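Local coordinates for protein gamma-glutamyl cyclotransferase (Homo sapiens, PDB 3CRY) that catalyses the release of 5-oxoproline and a free amino acid from gamma-glutamyl dipeptides, and works as a homodimer, at residues P134-C144 against L160-G170. The protein carries 1 engineered substitution. Sequence-based numbering, arbitrary orientation. Where two conformers were deposited one is given.
With ACT (acetate ion), chain C.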
# COMPACT_ATOMS: atom_id res chain seq x y z
N PRO A 134 17.30 -5.30 11.33
CA PRO A 134 16.86 -6.54 11.98
C PRO A 134 15.92 -6.33 13.17
O PRO A 134 16.05 -5.33 13.90
CB PRO A 134 18.16 -7.22 12.43
CG PRO A 134 19.28 -6.41 11.90
CD PRO A 134 18.76 -5.10 11.40
N PRO A 135 15.01 -7.29 13.40
CA PRO A 135 14.11 -7.19 14.54
C PRO A 135 14.85 -7.48 15.85
O PRO A 135 15.90 -8.14 15.84
CB PRO A 135 13.08 -8.31 14.29
CG PRO A 135 13.87 -9.36 13.49
CD PRO A 135 14.79 -8.53 12.61
N SER A 136 14.31 -6.97 16.96
CA SER A 136 14.82 -7.36 18.29
C SER A 136 14.53 -8.84 18.60
O SER A 136 13.60 -9.43 18.04
CB SER A 136 14.21 -6.48 19.38
OG SER A 136 12.82 -6.76 19.49
N PRO A 137 15.33 -9.46 19.49
CA PRO A 137 14.97 -10.82 19.90
C PRO A 137 13.53 -10.95 20.43
O PRO A 137 12.85 -11.93 20.12
CB PRO A 137 16.02 -11.15 20.99
CG PRO A 137 17.24 -10.32 20.55
CD PRO A 137 16.62 -9.01 20.06
N GLN A 138 13.08 -9.97 21.20
CA GLN A 138 11.73 -9.99 21.76
C GLN A 138 10.64 -10.00 20.67
O GLN A 138 9.69 -10.80 20.71
CB GLN A 138 11.55 -8.85 22.75
CG GLN A 138 12.56 -8.93 23.95
CD GLN A 138 13.89 -8.19 23.67
OE1 GLN A 138 14.22 -7.91 22.52
NE2 GLN A 138 14.64 -7.85 24.73
N TYR A 139 10.82 -9.14 19.67
CA TYR A 139 9.86 -9.09 18.56
C TYR A 139 9.87 -10.38 17.75
O TYR A 139 8.81 -10.94 17.45
CB TYR A 139 10.18 -7.88 17.69
CG TYR A 139 9.18 -7.54 16.62
CD1 TYR A 139 7.88 -7.12 16.95
CD2 TYR A 139 9.56 -7.56 15.27
CE1 TYR A 139 6.98 -6.75 15.95
CE2 TYR A 139 8.67 -7.20 14.26
CZ TYR A 139 7.37 -6.79 14.62
OH TYR A 139 6.46 -6.42 13.64
N LYS A 140 11.06 -10.89 17.43
CA LYS A 140 11.17 -12.19 16.77
C LYS A 140 10.45 -13.29 17.57
O LYS A 140 9.73 -14.11 17.01
CB LYS A 140 12.65 -12.54 16.52
CG LYS A 140 12.81 -13.91 15.91
CD LYS A 140 14.25 -14.33 15.70
CE LYS A 140 14.27 -15.79 15.24
NZ LYS A 140 15.66 -16.31 15.04
N LYS A 141 10.69 -13.33 18.89
CA LYS A 141 10.09 -14.35 19.74
C LYS A 141 8.57 -14.32 19.64
O LYS A 141 7.94 -15.36 19.46
CB LYS A 141 10.56 -14.19 21.18
CG LYS A 141 11.95 -14.78 21.43
CD LYS A 141 12.41 -14.56 22.87
CE LYS A 141 13.69 -15.33 23.17
NZ LYS A 141 14.88 -14.59 22.73
N ILE A 142 7.99 -13.13 19.74
CA ILE A 142 6.52 -12.98 19.64
C ILE A 142 5.99 -13.49 18.29
O ILE A 142 5.02 -14.24 18.23
CB ILE A 142 6.09 -11.53 19.92
CG1 ILE A 142 6.40 -11.14 21.37
CG2 ILE A 142 4.61 -11.30 19.58
CD1 ILE A 142 5.57 -11.83 22.43
N ILE A 143 6.68 -13.12 17.21
CA ILE A 143 6.32 -13.60 15.86
C ILE A 143 6.39 -15.13 15.78
O ILE A 143 5.46 -15.77 15.27
CB ILE A 143 7.21 -12.91 14.79
CG1 ILE A 143 6.74 -11.45 14.64
CG2 ILE A 143 7.15 -13.62 13.42
CD1 ILE A 143 7.66 -10.57 13.80
N CYS A 144 7.48 -15.71 16.27
CA CYS A 144 7.62 -17.17 16.23
C CYS A 144 6.55 -17.89 17.09
O CYS A 144 5.98 -18.93 16.67
CB CYS A 144 9.04 -17.58 16.64
SG CYS A 144 10.24 -17.16 15.37
N LEU A 160 10.90 -18.26 9.68
CA LEU A 160 10.85 -17.24 10.74
C LEU A 160 11.93 -17.45 11.81
O LEU A 160 12.56 -16.49 12.27
CB LEU A 160 9.48 -17.23 11.44
CG LEU A 160 8.33 -16.82 10.51
CD1 LEU A 160 7.00 -17.09 11.25
CD2 LEU A 160 8.47 -15.37 10.02
N LYS A 161 12.14 -18.70 12.19
CA LYS A 161 13.16 -19.03 13.19
C LYS A 161 14.58 -18.74 12.68
O LYS A 161 15.49 -18.53 13.48
CB LYS A 161 13.02 -20.49 13.63
CG LYS A 161 11.74 -20.76 14.42
CD LYS A 161 11.44 -22.23 14.52
CE LYS A 161 12.34 -22.93 15.53
NZ LYS A 161 12.00 -24.39 15.65
N ALA A 162 14.75 -18.72 11.36
CA ALA A 162 16.04 -18.46 10.73
C ALA A 162 16.38 -16.97 10.69
O ALA A 162 17.49 -16.59 10.35
CB ALA A 162 16.07 -19.05 9.32
N ILE A 163 15.44 -16.11 11.09
CA ILE A 163 15.70 -14.65 11.02
C ILE A 163 16.80 -14.26 12.00
O ILE A 163 16.75 -14.65 13.16
CB ILE A 163 14.42 -13.86 11.34
CG1 ILE A 163 13.36 -14.11 10.26
CG2 ILE A 163 14.72 -12.35 11.47
CD1 ILE A 163 11.98 -13.55 10.61
N GLU A 164 17.78 -13.47 11.54
CA GLU A 164 18.85 -13.03 12.45
C GLU A 164 18.42 -11.73 13.17
O GLU A 164 18.20 -10.71 12.52
CB GLU A 164 20.17 -12.84 11.69
CG GLU A 164 20.78 -14.17 11.19
CD GLU A 164 21.64 -14.91 12.25
OE1 GLU A 164 21.88 -14.33 13.32
OE2 GLU A 164 22.11 -16.06 12.00
N PRO A 165 18.28 -11.77 14.51
CA PRO A 165 17.82 -10.57 15.23
C PRO A 165 18.97 -9.60 15.47
O PRO A 165 20.16 -9.93 15.20
CB PRO A 165 17.29 -11.14 16.56
CG PRO A 165 18.17 -12.36 16.80
CD PRO A 165 18.54 -12.91 15.43
N ASN A 166 18.66 -8.41 15.96
CA ASN A 166 19.70 -7.54 16.45
C ASN A 166 20.18 -8.01 17.83
O ASN A 166 19.78 -9.07 18.30
CB ASN A 166 19.27 -6.06 16.45
CG ASN A 166 18.20 -5.73 17.49
OD1 ASN A 166 18.03 -6.40 18.51
ND2 ASN A 166 17.49 -4.65 17.24
N ASP A 167 21.03 -7.23 18.48
CA ASP A 167 21.57 -7.63 19.79
C ASP A 167 20.94 -6.87 20.97
O ASP A 167 21.58 -6.67 22.03
CB ASP A 167 23.11 -7.50 19.78
CG ASP A 167 23.56 -6.05 19.68
OD1 ASP A 167 22.70 -5.18 19.40
OD2 ASP A 167 24.78 -5.77 19.89
N TYR A 168 19.67 -6.46 20.83
CA TYR A 168 18.98 -5.79 21.94
C TYR A 168 18.69 -6.74 23.11
O TYR A 168 17.89 -7.67 22.99
CB TYR A 168 17.65 -5.13 21.50
CG TYR A 168 17.04 -4.31 22.60
CD1 TYR A 168 17.56 -3.04 22.92
CD2 TYR A 168 15.96 -4.80 23.35
CE1 TYR A 168 17.02 -2.29 23.97
CE2 TYR A 168 15.41 -4.05 24.38
CZ TYR A 168 15.93 -2.80 24.69
OH TYR A 168 15.38 -2.07 25.73
N THR A 169 19.32 -6.48 24.25
CA THR A 169 19.08 -7.31 25.44
C THR A 169 18.65 -6.43 26.62
O THR A 169 18.73 -6.84 27.79
CB THR A 169 20.34 -8.13 25.81
OG1 THR A 169 21.43 -7.22 26.04
CG2 THR A 169 20.73 -9.07 24.69
N GLY A 170 18.20 -5.22 26.30
CA GLY A 170 17.71 -4.29 27.30
C GLY A 170 16.32 -4.64 27.79
O GLY A 170 15.76 -5.68 27.43
C ACT C . 3.28 -5.24 13.84
O ACT C . 4.04 -6.20 14.16
OXT ACT C . 2.06 -5.53 13.68
CH3 ACT C . 3.78 -3.83 13.66
O HOH W 1 17.65 -3.30 14.52
O HOH W 2 14.66 -8.57 27.48
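Lys140 and Asn166 join the capped N-terminus of helix 137-149 to the extended chain that leaves helix 154-161 and flanks it. Lys140 suits a place beside two backbone carbonyls, because its long chain ends in an ammonium group with several N-H to give: with CG anti to the backbone N (chi1 177°) and every later torsion extended, it carries NZ across to Ile163 O and Lys161 O, each 2.7 Å away. The first bond lies in the carbonyl plane, whereas NZ sits above the plane of the second. Near the helix start, Asn166 N donates to Pro135 O at 2.8 Å, nearly straight at 161°. Asn166 OD1 accepts from Tyr168 N in an Asx turn, and Pro137 CD lies 3.3 Å from the same Asn166 OD1. Proline fits the first helical turn, where no backbone N-H is needed; just before it, N-cap Ser136 accepts from Tyr139 N through OG, which also bonds Trp64 O. Apolar contacts include Pro135 CG against Ile163 CG2 (3.7 Å) and Ile143 CG2 against the methyls of Leu160, packed on Phe53 and Leu51 of strand 49-56. Tyr139, of the inferred substrate site, does not touch residues 160-170; its OH is hydrogen-bonded with Ala69 N. At the far end, the Gln138 amide meets the Tyr168 ring at its edge, the planes 51° apart, with Gln138 NE2 3.6 Å from Tyr168 CD2.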